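Local coordinates for glycine cleavage system H protein (Mycobacterium tuberculosis, PDB 3IFT) that probably carries the methylamine group of glycine from the P protein to the T protein of the glycine cleavage system on a covalently bound lipoyl cofactor, at residues D30-V35 with D112-S117; E21-R26 with D77-I82; G36-A41 with D103-G108; V48-L53 with F66-S71. One frame throughout, in Å; residues are numbered along the deposited sequence.

Interaction 1: residues D30-V35 with D112-S117; sequences DDTVRV and DIQVDS
Val33 and Ile113 form the hydrogen-bonded pair of an antiparallel ladder in which strand 32-35 runs beside strand 112-114, their short axes 4.6 Å apart at closest approach and 159° apart in direction. The two bonds of this pair join Val33 N to Ile113 O and Ile113 N to Val33 O, each 2.8 Å long. Thr32 with Gln114 and Arg34 with Asp112 are the non-hydrogen-bonded pairs on either side. One more backbone bond, 2.6 Å from Val115 N to Asp31 O, carries the pairing past the end of the regular strand. On the face that bears Thr32, Arg34, Asp112 and Gln114, the guanidinium of Arg34 takes the carboxylate of Asp112 side-on, with NE to OD1 at 2.6 Å and NH2 to OD2 at 3.1 Å. Both carboxylate oxygens are met on their syn side, and the two planes lie only 25° apart, so the pair is held almost flat. At the other end, Gln114 reaches out fully extended and its NE2 gives a nearly straight 2.9 Å bond to Asp31 OD2, arriving from above the carboxylate plane. Asp31 OD1 accepts from Thr32 OG1, which leaves the carboxylate gripped at both oxygens. The face of Val33 and Ile113 is apolar: Val33 CG2 rests 3.8 Å from Ile113 CB. This ladder is the middle of the six-stranded antiparallel sheet, with strand 23-29 beyond 32-37 and strand 84-89 beyond 111-114; Leu123 of helix 123-126 covers Val33 and Val115, while Trp109 makes a cation-pi contact with Arg34.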
loop_
_atom_site.group_PDB
_atom_site.type_symbol
_atom_site.label_atom_id
_atom_site.label_comp_id
_atom_site.label_asym_id
_atom_site.label_seq_id
_atom_site.Cartn_x
_atom_site.Cartn_y
_atom_site.Cartn_z
ATOM N N ASP A 30 -8.901 -13.420 6.028
ATOM C CA ASP A 30 -7.972 -14.478 6.326
ATOM C C ASP A 30 -6.881 -14.522 5.277
ATOM O O ASP A 30 -5.737 -14.773 5.601
ATOM C CB ASP A 30 -8.689 -15.833 6.406
ATOM C CG ASP A 30 -9.583 -15.945 7.626
ATOM O OD1 ASP A 30 -9.234 -15.358 8.691
ATOM O OD2 ASP A 30 -10.632 -16.631 7.517
ATOM N N ASP A 31 -7.234 -14.244 4.034
ATOM C CA ASP A 31 -6.317 -14.423 2.914
ATOM C C ASP A 31 -6.016 -13.150 2.147
ATOM O O ASP A 31 -5.341 -13.181 1.103
ATOM C CB ASP A 31 -6.902 -15.459 1.951
ATOM C CG ASP A 31 -8.230 -15.026 1.353
ATOM O OD1 ASP A 31 -8.759 -13.939 1.734
ATOM O OD2 ASP A 31 -8.745 -15.787 0.503
ATOM N N THR A 32 -6.495 -12.030 2.656
ATOM C CA THR A 32 -6.452 -10.799 1.916
ATOM C C THR A 32 -5.834 -9.679 2.732
ATOM O O THR A 32 -6.115 -9.507 3.930
ATOM C CB THR A 32 -7.868 -10.374 1.496
ATOM O OG1 THR A 32 -8.436 -11.414 0.699
ATOM C CG2 THR A 32 -7.836 -9.100 0.678
ATOM N N VAL A 33 -4.976 -8.921 2.069
ATOM C CA VAL A 33 -4.539 -7.670 2.627
ATOM C C VAL A 33 -4.968 -6.573 1.681
ATOM O O VAL A 33 -5.058 -6.764 0.463
ATOM C CB VAL A 33 -3.037 -7.613 2.864
ATOM C CG1 VAL A 33 -2.633 -8.598 3.931
ATOM C CG2 VAL A 33 -2.277 -7.880 1.565
ATOM N N ARG A 34 -5.249 -5.424 2.267
ATOM C CA ARG A 34 -5.432 -4.233 1.509
ATOM C C ARG A 34 -4.168 -3.398 1.658
ATOM O O ARG A 34 -3.535 -3.398 2.705
ATOM C CB ARG A 34 -6.641 -3.486 2.004
ATOM C CG ARG A 34 -6.868 -2.217 1.227
ATOM C CD ARG A 34 -8.329 -1.867 1.237
ATOM N NE ARG A 34 -9.091 -2.778 0.400
ATOM C CZ ARG A 34 -10.364 -2.579 0.058
ATOM N NH1 ARG A 34 -10.992 -1.493 0.467
ATOM N NH2 ARG A 34 -10.987 -3.445 -0.726
ATOM N N VAL A 35 -3.825 -2.685 0.602
ATOM C CA VAL A 35 -2.610 -1.945 0.515
ATOM C C VAL A 35 -2.840 -0.533 0.001
ATOM O O VAL A 35 -3.604 -0.295 -0.943
ATOM C CB VAL A 35 -1.641 -2.694 -0.428
ATOM C CG1 VAL A 35 -0.330 -2.017 -0.522
ATOM C CG2 VAL A 35 -1.462 -4.164 0.053
ATOM N N ASP A 112 -5.784 -4.783 -3.231
ATOM C CA ASP A 112 -5.788 -5.867 -2.304
ATOM C C ASP A 112 -4.929 -6.941 -2.883
ATOM O O ASP A 112 -4.907 -7.153 -4.094
ATOM C CB ASP A 112 -7.176 -6.462 -2.131
ATOM C CG ASP A 112 -8.103 -5.573 -1.419
ATOM O OD1 ASP A 112 -7.677 -4.536 -0.840
ATOM O OD2 ASP A 112 -9.295 -5.906 -1.456
ATOM N N ILE A 113 -4.245 -7.649 -2.014
ATOM C CA ILE A 113 -3.485 -8.799 -2.453
ATOM C C ILE A 113 -4.127 -9.935 -1.699
ATOM O O ILE A 113 -4.430 -9.826 -0.519
ATOM C CB ILE A 113 -1.969 -8.673 -2.183
ATOM C CG1 ILE A 113 -1.420 -7.435 -2.920
ATOM C CG2 ILE A 113 -1.250 -9.951 -2.608
ATOM C CD1 ILE A 113 -0.017 -7.025 -2.540
ATOM N N GLN A 114 -4.444 -10.987 -2.430
ATOM C CA GLN A 114 -5.030 -12.159 -1.828
ATOM C C GLN A 114 -3.936 -13.213 -1.872
ATOM O O GLN A 114 -3.218 -13.322 -2.856
ATOM C CB GLN A 114 -6.256 -12.589 -2.627
ATOM C CG GLN A 114 -7.094 -13.624 -1.970
ATOM C CD GLN A 114 -8.367 -13.929 -2.746
ATOM O OE1 GLN A 114 -8.597 -13.395 -3.821
ATOM N NE2 GLN A 114 -9.192 -14.819 -2.200
ATOM N N VAL A 115 -3.791 -13.938 -0.783
ATOM C CA VAL A 115 -2.812 -14.993 -0.695
ATOM C C VAL A 115 -3.571 -16.289 -0.608
ATOM O O VAL A 115 -4.600 -16.416 0.080
ATOM C CB VAL A 115 -1.876 -14.854 0.522
ATOM C CG1 VAL A 115 -1.568 -13.372 0.797
ATOM C CG2 VAL A 115 -2.493 -15.506 1.748
ATOM N N ASP A 116 -3.083 -17.243 -1.359
ATOM C CA ASP A 116 -3.376 -18.602 -1.086
ATOM C C ASP A 116 -2.115 -19.223 -0.486
ATOM O O ASP A 116 -1.072 -19.288 -1.164
ATOM C CB ASP A 116 -3.764 -19.312 -2.375
ATOM C CG ASP A 116 -4.701 -20.429 -2.120
ATOM O OD1 ASP A 116 -5.679 -20.176 -1.375
ATOM O OD2 ASP A 116 -4.458 -21.546 -2.632
ATOM N N SER A 117 -2.214 -19.638 0.787
ATOM C CA SER A 117 -1.261 -20.563 1.417
ATOM C C SER A 117 -0.573 -21.473 0.392
ATOM O O SER A 117 0.653 -21.536 0.348
ATOM C CB SER A 117 -2.007 -21.447 2.413
ATOM O OG SER A 117 -3.130 -22.044 1.777
#

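Interaction 2: residues E21-R26 with D77-I82; sequences EHEWIR and DLYAPI
Glu23 spans the gap to Tyr79 between two strands that do not pair with each other, 23-26 and 77-79, whose short axes come no nearer than 9.1 Å and run 31° from parallel. Its side chain does the bridging: CG lies anti to the carbonyl carbon (chi1 -73°) and the chain is extended beyond it, which delivers the carboxylate to the backbone of the other segment. There OE2 accepts from Tyr79 N at 2.7 Å, through its syn lone pair and along a nearly straight N-H line. Pro81 CG packs beside the carboxylate, 3.6 Å from Glu23 OE1. The buried carboxylate is thus set against peptide groups and a proline ring. The contact lies where the two antiparallel sheets of the H-protein fold, a member of the lipoyl-domain family, face each other: 23-29 belongs to the six-stranded sheet and 75-79 is an outer strand of the three-stranded one. Beyond Glu23, Ile25 and Pro81 lie side by side, heading opposite ways, and Ile25 CG1 is pressed to 3.5 Å from Pro81 CB, tighter than ordinary van der Waals packing. Val35 lies against Pro81 as well, and Val33 against Ile25. Toward the other end CB and CG of Glu21 lie beside the Tyr79 ring, CG 4.0 Å from CE2; the Glu21 carboxylate stands almost perpendicular to that ring, 86° between the planes.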
loop_
_atom_site.group_PDB
_atom_site.type_symbol
_atom_site.label_atom_id
_atom_site.label_comp_id
_atom_site.label_asym_id
_atom_site.label_seq_id
_atom_site.Cartn_x
_atom_site.Cartn_y
_atom_site.Cartn_z
ATOM N N GLU A 21 9.035 1.439 2.447
ATOM C CA GLU A 21 8.839 2.232 1.251
ATOM C C GLU A 21 7.470 2.891 1.332
ATOM O O GLU A 21 6.971 3.339 0.325
ATOM C CB GLU A 21 8.944 1.399 -0.003
ATOM C CG GLU A 21 10.343 0.862 -0.270
ATOM C CD GLU A 21 10.682 -0.270 0.648
ATOM O OE1 GLU A 21 9.821 -1.137 0.782
ATOM O OE2 GLU A 21 11.776 -0.272 1.257
ATOM N N HIS A 22 6.869 2.893 2.531
ATOM C CA HIS A 22 5.709 3.736 2.845
ATOM C C HIS A 22 4.425 3.211 2.285
ATOM O O HIS A 22 3.532 3.964 1.887
ATOM C CB HIS A 22 5.929 5.187 2.398
ATOM C CG HIS A 22 7.298 5.694 2.730
ATOM N ND1 HIS A 22 7.699 5.944 4.022
ATOM C CD2 HIS A 22 8.375 5.932 1.948
ATOM C CE1 HIS A 22 8.962 6.328 4.023
ATOM N NE2 HIS A 22 9.401 6.319 2.779
ATOM N N GLU A 23 4.317 1.898 2.291
ATOM C CA GLU A 23 3.059 1.273 2.023
ATOM C C GLU A 23 2.511 0.762 3.302
ATOM O O GLU A 23 3.253 0.474 4.231
ATOM C CB GLU A 23 3.202 0.182 1.001
ATOM C CG GLU A 23 3.427 0.817 -0.359
ATOM C CD GLU A 23 3.742 -0.158 -1.457
ATOM O OE1 GLU A 23 3.248 -1.303 -1.400
ATOM O OE2 GLU A 23 4.486 0.236 -2.380
ATOM N N TRP A 24 1.194 0.682 3.354
ATOM C CA TRP A 24 0.557 0.085 4.500
ATOM C C TRP A 24 -0.165 -1.138 4.022
ATOM O O TRP A 24 -0.488 -1.268 2.846
ATOM C CB TRP A 24 -0.377 1.047 5.234
ATOM C CG TRP A 24 -1.428 1.665 4.397
ATOM C CD1 TRP A 24 -1.341 2.859 3.748
ATOM C CD2 TRP A 24 -2.720 1.128 4.077
ATOM N NE1 TRP A 24 -2.525 3.124 3.070
ATOM C CE2 TRP A 24 -3.384 2.082 3.248
ATOM C CE3 TRP A 24 -3.381 -0.051 4.396
ATOM C CZ2 TRP A 24 -4.670 1.862 2.714
ATOM C CZ3 TRP A 24 -4.653 -0.247 3.905
ATOM C CH2 TRP A 24 -5.281 0.700 3.055
ATOM N N ILE A 25 -0.406 -2.023 4.967
ATOM C CA ILE A 25 -0.980 -3.331 4.700
ATOM C C ILE A 25 -1.963 -3.545 5.808
ATOM O O ILE A 25 -1.592 -3.518 6.999
ATOM C CB ILE A 25 0.088 -4.435 4.722
ATOM C CG1 ILE A 25 1.138 -4.148 3.657
ATOM C CG2 ILE A 25 -0.569 -5.827 4.473
ATOM C CD1 ILE A 25 2.395 -3.474 4.172
ATOM N N ARG A 26 -3.223 -3.666 5.409
ATOM C CA ARG A 26 -4.288 -4.006 6.311
ATOM C C ARG A 26 -4.777 -5.418 6.050
ATOM O O ARG A 26 -5.180 -5.748 4.935
ATOM C CB ARG A 26 -5.458 -3.067 6.135
ATOM C CG ARG A 26 -6.560 -3.348 7.137
ATOM C CD ARG A 26 -7.748 -2.431 6.892
ATOM N NE ARG A 26 -7.390 -1.085 7.262
ATOM C CZ ARG A 26 -7.432 -0.017 6.479
ATOM N NH1 ARG A 26 -7.916 -0.083 5.245
ATOM N NH2 ARG A 26 -7.029 1.157 6.974
ATOM N N ASP A 77 7.401 4.307 -7.235
ATOM C CA ASP A 77 7.045 2.936 -7.496
ATOM C C ASP A 77 6.239 2.392 -6.337
ATOM O O ASP A 77 6.434 2.760 -5.198
ATOM C CB ASP A 77 8.298 2.087 -7.726
ATOM C CG ASP A 77 8.879 2.277 -9.108
ATOM O OD1 ASP A 77 8.175 2.783 -10.005
ATOM O OD2 ASP A 77 10.035 1.873 -9.313
ATOM N N LEU A 78 5.290 1.547 -6.670
ATOM C CA LEU A 78 4.520 0.803 -5.703
ATOM C C LEU A 78 5.077 -0.593 -5.713
ATOM O O LEU A 78 5.330 -1.142 -6.768
ATOM C CB LEU A 78 3.056 0.780 -6.129
ATOM C CG LEU A 78 2.373 2.140 -6.060
ATOM C CD1 LEU A 78 0.934 2.120 -6.610
ATOM C CD2 LEU A 78 2.439 2.631 -4.591
ATOM N N TYR A 79 5.276 -1.168 -4.545
ATOM C CA TYR A 79 5.784 -2.530 -4.424
ATOM C C TYR A 79 4.732 -3.429 -3.792
ATOM O O TYR A 79 3.972 -2.997 -2.950
ATOM C CB TYR A 79 7.017 -2.532 -3.561
ATOM C CG TYR A 79 8.079 -1.621 -4.067
ATOM C CD1 TYR A 79 8.905 -2.006 -5.109
ATOM C CD2 TYR A 79 8.220 -0.346 -3.562
ATOM C CE1 TYR A 79 9.873 -1.174 -5.596
ATOM C CE2 TYR A 79 9.199 0.497 -4.053
ATOM C CZ TYR A 79 10.016 0.061 -5.066
ATOM O OH TYR A 79 10.989 0.877 -5.556
ATOM N N ALA A 80 4.693 -4.682 -4.217
ATOM C CA ALA A 80 3.892 -5.692 -3.550
ATOM C C ALA A 80 4.521 -5.881 -2.162
ATOM O O ALA A 80 5.701 -6.235 -2.053
ATOM C CB ALA A 80 3.870 -6.982 -4.369
ATOM N N PRO A 81 3.779 -5.543 -1.079
ATOM C CA PRO A 81 4.410 -5.759 0.215
ATOM C C PRO A 81 4.489 -7.249 0.555
ATOM O O PRO A 81 5.339 -7.652 1.310
ATOM C CB PRO A 81 3.458 -5.030 1.201
ATOM C CG PRO A 81 2.503 -4.308 0.348
ATOM C CD PRO A 81 2.395 -5.079 -0.900
ATOM N N ILE A 82 3.608 -8.037 -0.046
ATOM C CA ILE A 82 3.596 -9.485 0.114
ATOM C C ILE A 82 3.355 -10.151 -1.220
ATOM O O ILE A 82 2.978 -9.506 -2.180
ATOM C CB ILE A 82 2.507 -9.945 1.111
ATOM C CG1 ILE A 82 1.107 -9.579 0.631
ATOM C CG2 ILE A 82 2.800 -9.391 2.498
ATOM C CD1 ILE A 82 -0.031 -10.553 1.120
#

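Interaction 3: residues G36-A41 with D103-G108; sequences GITDYA and DPYGAG
Tyr105 and Pro104 pack into the corner where strand 36-37 gives way to the helix that begins at Asp39. The close-packed part is here: the phenol oxygen of Tyr105 accepts a 3.0 Å hydrogen bond from Asp39 N and sits 3.3 Å from Thr38 CB. The Tyr105 ring reaches that spot because CG leaves beside the backbone N, anti to the carbonyl carbon (chi1 -55°), and it then slants past Thr38. Pro104 fills in next to it, with CB 3.4 Å from Ile37 O and CG 3.8 Å from Asp39 CA. Thr38 is the N-cap of the helix, its OG1 accepting from Ala41 N, and this hydroxyl also bonds to Tyr136. Farther toward Gly36 and Gly108 the two backbones part, and water 1 joins them: it accepts from Ile37 N at 2.8 Å and lies within hydrogen-bonding distance of Pro104 O and Gly108 O. The far side of the 103-108 loop is held by its own bonds instead. It folds back on itself as a type I turn from Asp103 to Gly106; Asp103 O takes Gly106 N and Gly108 N from opposite faces of its plane, and Asp103 OD2 takes Ala107 N. Trp24 of the neighbouring strand bonds through NE1 to Pro104 O. Tyr105 OH is also bonded to Asp11 O, and Asp39 OD2 to Asp11 N, so one phenol oxygen, receiving the first N-H of the helix and meeting the Asp11 carbonyl, ties the helix start to both the loop and the N-terminal segment.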
loop_
_atom_site.group_PDB
_atom_site.type_symbol
_atom_site.label_atom_id
_atom_site.label_comp_id
_atom_site.label_asym_id
_atom_site.label_seq_id
_atom_site.Cartn_x
_atom_site.Cartn_y
_atom_site.Cartn_z
ATOM N N GLY A 36 -2.144 0.412 0.624
ATOM C CA GLY A 36 -2.100 1.776 0.153
ATOM C C GLY A 36 -0.770 2.365 0.516
ATOM O O GLY A 36 0.175 1.667 0.941
ATOM N N ILE A 37 -0.676 3.666 0.318
ATOM C CA ILE A 37 0.499 4.391 0.753
ATOM C C ILE A 37 0.158 5.166 1.989
ATOM O O ILE A 37 -0.997 5.516 2.245
ATOM C CB ILE A 37 1.089 5.326 -0.324
ATOM C CG1 ILE A 37 0.053 6.353 -0.821
ATOM C CG2 ILE A 37 1.669 4.511 -1.474
ATOM C CD1 ILE A 37 0.708 7.444 -1.626
ATOM N N THR A 38 1.171 5.414 2.790
ATOM C CA THR A 38 0.943 6.046 4.074
ATOM C C THR A 38 0.600 7.533 3.917
ATOM O O THR A 38 0.776 8.119 2.875
ATOM C CB THR A 38 2.180 5.837 4.939
ATOM O OG1 THR A 38 3.275 6.520 4.343
ATOM C CG2 THR A 38 2.481 4.307 5.003
ATOM N N ASP A 39 0.102 8.125 4.976
ATOM C CA ASP A 39 -0.041 9.561 5.078
ATOM C C ASP A 39 1.226 10.314 4.764
ATOM O O ASP A 39 1.215 11.282 4.023
ATOM C CB ASP A 39 -0.503 9.893 6.461
ATOM C CG ASP A 39 -0.876 11.334 6.628
ATOM O OD1 ASP A 39 -1.204 11.984 5.627
ATOM O OD2 ASP A 39 -0.855 11.797 7.789
ATOM N N TYR A 40 2.338 9.839 5.305
ATOM C CA TYR A 40 3.627 10.422 5.030
ATOM C C TYR A 40 3.947 10.366 3.543
ATOM O O TYR A 40 4.366 11.344 2.989
ATOM C CB TYR A 40 4.689 9.656 5.803
ATOM C CG TYR A 40 6.086 9.934 5.357
ATOM C CD1 TYR A 40 6.824 10.957 5.959
ATOM C CD2 TYR A 40 6.685 9.190 4.362
ATOM C CE1 TYR A 40 8.105 11.221 5.586
ATOM C CE2 TYR A 40 7.978 9.463 3.957
ATOM C CZ TYR A 40 8.699 10.464 4.608
ATOM O OH TYR A 40 10.004 10.767 4.266
ATOM N N ALA A 41 3.706 9.214 2.902
ATOM C CA ALA A 41 4.007 9.035 1.493
ATOM C C ALA A 41 3.171 9.971 0.622
ATOM O O ALA A 41 3.693 10.628 -0.272
ATOM C CB ALA A 41 3.787 7.598 1.065
ATOM N N ASP A 103 -7.298 10.594 1.886
ATOM C CA ASP A 103 -7.705 9.538 2.783
ATOM C C ASP A 103 -6.854 8.285 2.572
ATOM O O ASP A 103 -7.364 7.237 2.204
ATOM C CB ASP A 103 -9.207 9.297 2.612
ATOM C CG ASP A 103 -9.768 8.374 3.652
ATOM O OD1 ASP A 103 -9.136 8.186 4.722
ATOM O OD2 ASP A 103 -10.833 7.800 3.368
ATOM N N PRO A 104 -5.546 8.410 2.827
ATOM C CA PRO A 104 -4.568 7.398 2.398
ATOM C C PRO A 104 -4.825 6.009 2.939
ATOM O O PRO A 104 -4.509 5.037 2.284
ATOM C CB PRO A 104 -3.241 7.938 2.944
ATOM C CG PRO A 104 -3.625 8.937 3.974
ATOM C CD PRO A 104 -4.888 9.537 3.519
ATOM N N TYR A 105 -5.400 5.944 4.127
ATOM C CA TYR A 105 -5.745 4.691 4.785
ATOM C C TYR A 105 -7.192 4.262 4.589
ATOM O O TYR A 105 -7.573 3.218 5.074
ATOM C CB TYR A 105 -5.464 4.792 6.256
ATOM C CG TYR A 105 -4.061 5.192 6.538
ATOM C CD1 TYR A 105 -3.007 4.374 6.161
ATOM C CD2 TYR A 105 -3.770 6.414 7.155
ATOM C CE1 TYR A 105 -1.700 4.727 6.420
ATOM C CE2 TYR A 105 -2.464 6.775 7.397
ATOM C CZ TYR A 105 -1.437 5.921 7.036
ATOM O OH TYR A 105 -0.141 6.249 7.264
ATOM N N GLY A 106 -7.996 5.058 3.894
ATOM C CA GLY A 106 -9.437 4.770 3.804
ATOM C C GLY A 106 -9.768 4.576 2.357
ATOM O O GLY A 106 -9.381 3.576 1.763
ATOM N N ALA A 107 -10.432 5.581 1.776
ATOM C CA ALA A 107 -10.908 5.546 0.404
ATOM C C ALA A 107 -9.763 5.650 -0.583
ATOM O O ALA A 107 -9.951 5.435 -1.751
ATOM C CB ALA A 107 -11.906 6.737 0.173
ATOM N N GLY A 108 -8.579 6.028 -0.107
ATOM C CA GLY A 108 -7.434 6.149 -0.957
ATOM C C GLY A 108 -6.637 4.878 -1.069
ATOM O O GLY A 108 -5.563 4.903 -1.628
HETATM O O HOH W 1 -3.231 4.783 -0.212
#

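Interaction 4: residues V48-L53 with F66-S71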
loop_
_atom_site.group_PDB
_atom_site.type_symbol
_atom_site.label_atom_id
_atom_site.label_comp_id
_atom_site.label_asym_id
_atom_site.label_seq_id
_atom_site.Cartn_x
_atom_site.Cartn_y
_atom_site.Cartn_z
ATOM N N VAL A 48 -1.874 13.389 -5.868
ATOM C CA VAL A 48 -1.787 12.310 -6.786
ATOM C C VAL A 48 -2.675 12.622 -7.961
ATOM O O VAL A 48 -3.862 12.858 -7.827
ATOM C CB VAL A 48 -2.178 10.997 -6.156
ATOM C CG1 VAL A 48 -2.128 9.903 -7.181
ATOM C CG2 VAL A 48 -1.245 10.721 -4.963
ATOM N N VAL A 49 -2.038 12.634 -9.104
ATOM C CA VAL A 49 -2.687 12.863 -10.360
ATOM C C VAL A 49 -2.845 11.547 -11.102
ATOM O O VAL A 49 -3.659 11.456 -12.015
ATOM C CB VAL A 49 -1.857 13.839 -11.202
ATOM C CG1 VAL A 49 -1.723 15.156 -10.442
ATOM C CG2 VAL A 49 -0.509 13.264 -11.477
ATOM N N PHE A 50 -2.064 10.535 -10.721
ATOM C CA PHE A 50 -2.105 9.259 -11.421
ATOM C C PHE A 50 -1.588 8.111 -10.543
ATOM O O PHE A 50 -0.690 8.276 -9.734
ATOM C CB PHE A 50 -1.346 9.346 -12.740
ATOM C CG PHE A 50 -1.564 8.155 -13.624
ATOM C CD1 PHE A 50 -2.846 7.884 -14.144
ATOM C CD2 PHE A 50 -0.509 7.302 -13.947
ATOM C CE1 PHE A 50 -3.065 6.746 -14.978
ATOM C CE2 PHE A 50 -0.717 6.171 -14.763
ATOM C CZ PHE A 50 -1.996 5.894 -15.274
ATOM N N VAL A 51 -2.238 6.970 -10.691
ATOM C CA VAL A 51 -1.936 5.750 -9.997
ATOM C C VAL A 51 -1.954 4.625 -11.013
ATOM O O VAL A 51 -2.984 4.364 -11.599
ATOM C CB VAL A 51 -2.999 5.466 -8.950
ATOM C CG1 VAL A 51 -2.754 4.123 -8.312
ATOM C CG2 VAL A 51 -2.981 6.572 -7.879
ATOM N N GLN A 52 -0.809 3.997 -11.248
ATOM C CA GLN A 52 -0.752 2.834 -12.097
ATOM C C GLN A 52 -0.746 1.653 -11.172
ATOM O O GLN A 52 0.189 1.479 -10.392
ATOM C CB GLN A 52 0.480 2.805 -13.005
ATOM C CG GLN A 52 0.363 1.734 -14.096
ATOM C CD GLN A 52 -0.908 1.896 -14.949
ATOM O OE1 GLN A 52 -1.948 1.250 -14.707
ATOM N NE2 GLN A 52 -0.834 2.787 -15.932
ATOM N N LEU A 53 -1.825 0.881 -11.242
ATOM C CA LEU A 53 -1.973 -0.326 -10.458
ATOM C C LEU A 53 -1.964 -1.550 -11.355
ATOM O O LEU A 53 -2.223 -1.454 -12.547
ATOM C CB LEU A 53 -3.267 -0.251 -9.646
ATOM C CG LEU A 53 -3.079 0.743 -8.491
ATOM C CD1 LEU A 53 -4.289 0.870 -7.609
ATOM C CD2 LEU A 53 -1.846 0.345 -7.693
ATOM N N PHE A 66 4.832 -3.236 -8.759
ATOM C CA PHE A 66 3.614 -3.515 -9.529
ATOM C C PHE A 66 2.820 -2.277 -9.857
ATOM O O PHE A 66 1.702 -2.347 -10.314
ATOM C CB PHE A 66 2.720 -4.577 -8.878
ATOM C CG PHE A 66 2.220 -4.260 -7.492
ATOM C CD1 PHE A 66 2.428 -3.051 -6.859
ATOM C CD2 PHE A 66 1.469 -5.214 -6.834
ATOM C CE1 PHE A 66 1.937 -2.830 -5.576
ATOM C CE2 PHE A 66 0.965 -4.988 -5.576
ATOM C CZ PHE A 66 1.208 -3.787 -4.944
ATOM N N GLY A 67 3.407 -1.116 -9.649
ATOM C CA GLY A 67 2.680 0.085 -9.946
ATOM C C GLY A 67 3.476 1.311 -9.615
ATOM O O GLY A 67 4.645 1.253 -9.276
ATOM N N GLU A 68 2.802 2.435 -9.693
ATOM C CA GLU A 68 3.426 3.670 -9.383
ATOM C C GLU A 68 2.324 4.605 -9.022
ATOM O O GLU A 68 1.177 4.459 -9.449
ATOM C CB GLU A 68 4.244 4.202 -10.575
ATOM C CG GLU A 68 3.421 4.530 -11.803
ATOM C CD GLU A 68 4.140 5.453 -12.776
ATOM O OE1 GLU A 68 5.372 5.269 -12.992
ATOM O OE2 GLU A 68 3.457 6.364 -13.329
ATOM N N VAL A 69 2.683 5.556 -8.191
ATOM C CA VAL A 69 1.807 6.619 -7.817
ATOM C C VAL A 69 2.559 7.890 -8.219
ATOM O O VAL A 69 3.772 7.998 -8.041
ATOM C CB VAL A 69 1.499 6.591 -6.326
ATOM C CG1 VAL A 69 2.810 6.726 -5.523
ATOM C CG2 VAL A 69 0.528 7.676 -6.018
ATOM N N GLU A 70 1.826 8.831 -8.771
ATOM C CA GLU A 70 2.426 9.956 -9.447
ATOM C C GLU A 70 1.680 11.223 -9.048
ATOM O O GLU A 70 0.455 11.278 -9.126
ATOM C CB GLU A 70 2.395 9.696 -10.964
ATOM C CG GLU A 70 2.547 10.879 -11.871
ATOM C CD GLU A 70 2.787 10.465 -13.339
ATOM O OE1 GLU A 70 2.960 9.257 -13.612
ATOM O OE2 GLU A 70 2.803 11.366 -14.213
ATOM N N SER A 71 2.443 12.216 -8.600
ATOM C CA SER A 71 1.959 13.574 -8.455
ATOM C C SER A 71 2.466 14.328 -9.676
ATOM O O SER A 71 3.232 13.775 -10.471
ATOM C CB SER A 71 2.515 14.212 -7.193
ATOM O OG SER A 71 3.946 14.417 -7.259
#
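Phe50 presents the edge of its ring to Glu68, whose OE2 lies near the ring plane and 4.1 Å from CD2, while the carboxylate is turned 77° to the ring. Glu70 approaches the same ring atom obliquely, OE1 at 4.0 Å from CD2, with its plane 81° from the ring's. These groups stand on one face of an antiparallel ladder, strand 48-52 beside strand 66-71, in the three-stranded sheet of this lipoyl-domain-family fold. The two acidic groups also crowd each other, Glu68 OE2 lying 2.9 Å from Glu70 OE1; such closeness would probably raise the affinity of one of them for a proton. Gln52 adds its aliphatic base to this face, CB 3.6 Å from Glu68 CG. The face of Val51 and Val69 is apolar: Val69 CG2, anti to its own backbone N, meets Val51, and Val48 reaches in from the strand end at about a right angle, its CG1 3.7 Å from Val69 CG2. At the start of strand 66-71, Phe66 packs on Leu78 of strand 75-79 and on Ile113 of the larger sheet. Near Lys73, the predicted lipoyl attachment site, the hydroxyl of Ser71 bonds to Leu45 O and Ser74 N. The ladder closes there in a classic beta bulge, Val49 and Phe50 both opposite Glu70: Glu70 O accepts from Val49 N at 2.8 Å, in the carbonyl plane, and from Phe50 N at 3.1 Å, tilted 20° out of it.

How the interactions relate
From the N terminus, 21-26 comes first and meets 77-82 in interaction 2, closing a loop that holds both segments of interaction 4. Strand 32-37 follows and gives most of its length to interaction 1 and its end, with the helix start, to interaction 3. Their partners 112-117 and 103-108 come late, so interaction 3 lies within the span of interaction 1, and interaction 4, whose connection passes through strand 59-60 of the other sheet, lies within all three. Interaction 2 alternates with interactions 1 and 3 and so crosses both. Interactions 1 and 3 secure the six-stranded sheet and its adjoining loop, interaction 4 pairs two strands of the three-stranded sheet, and interaction 2 joins the sheets.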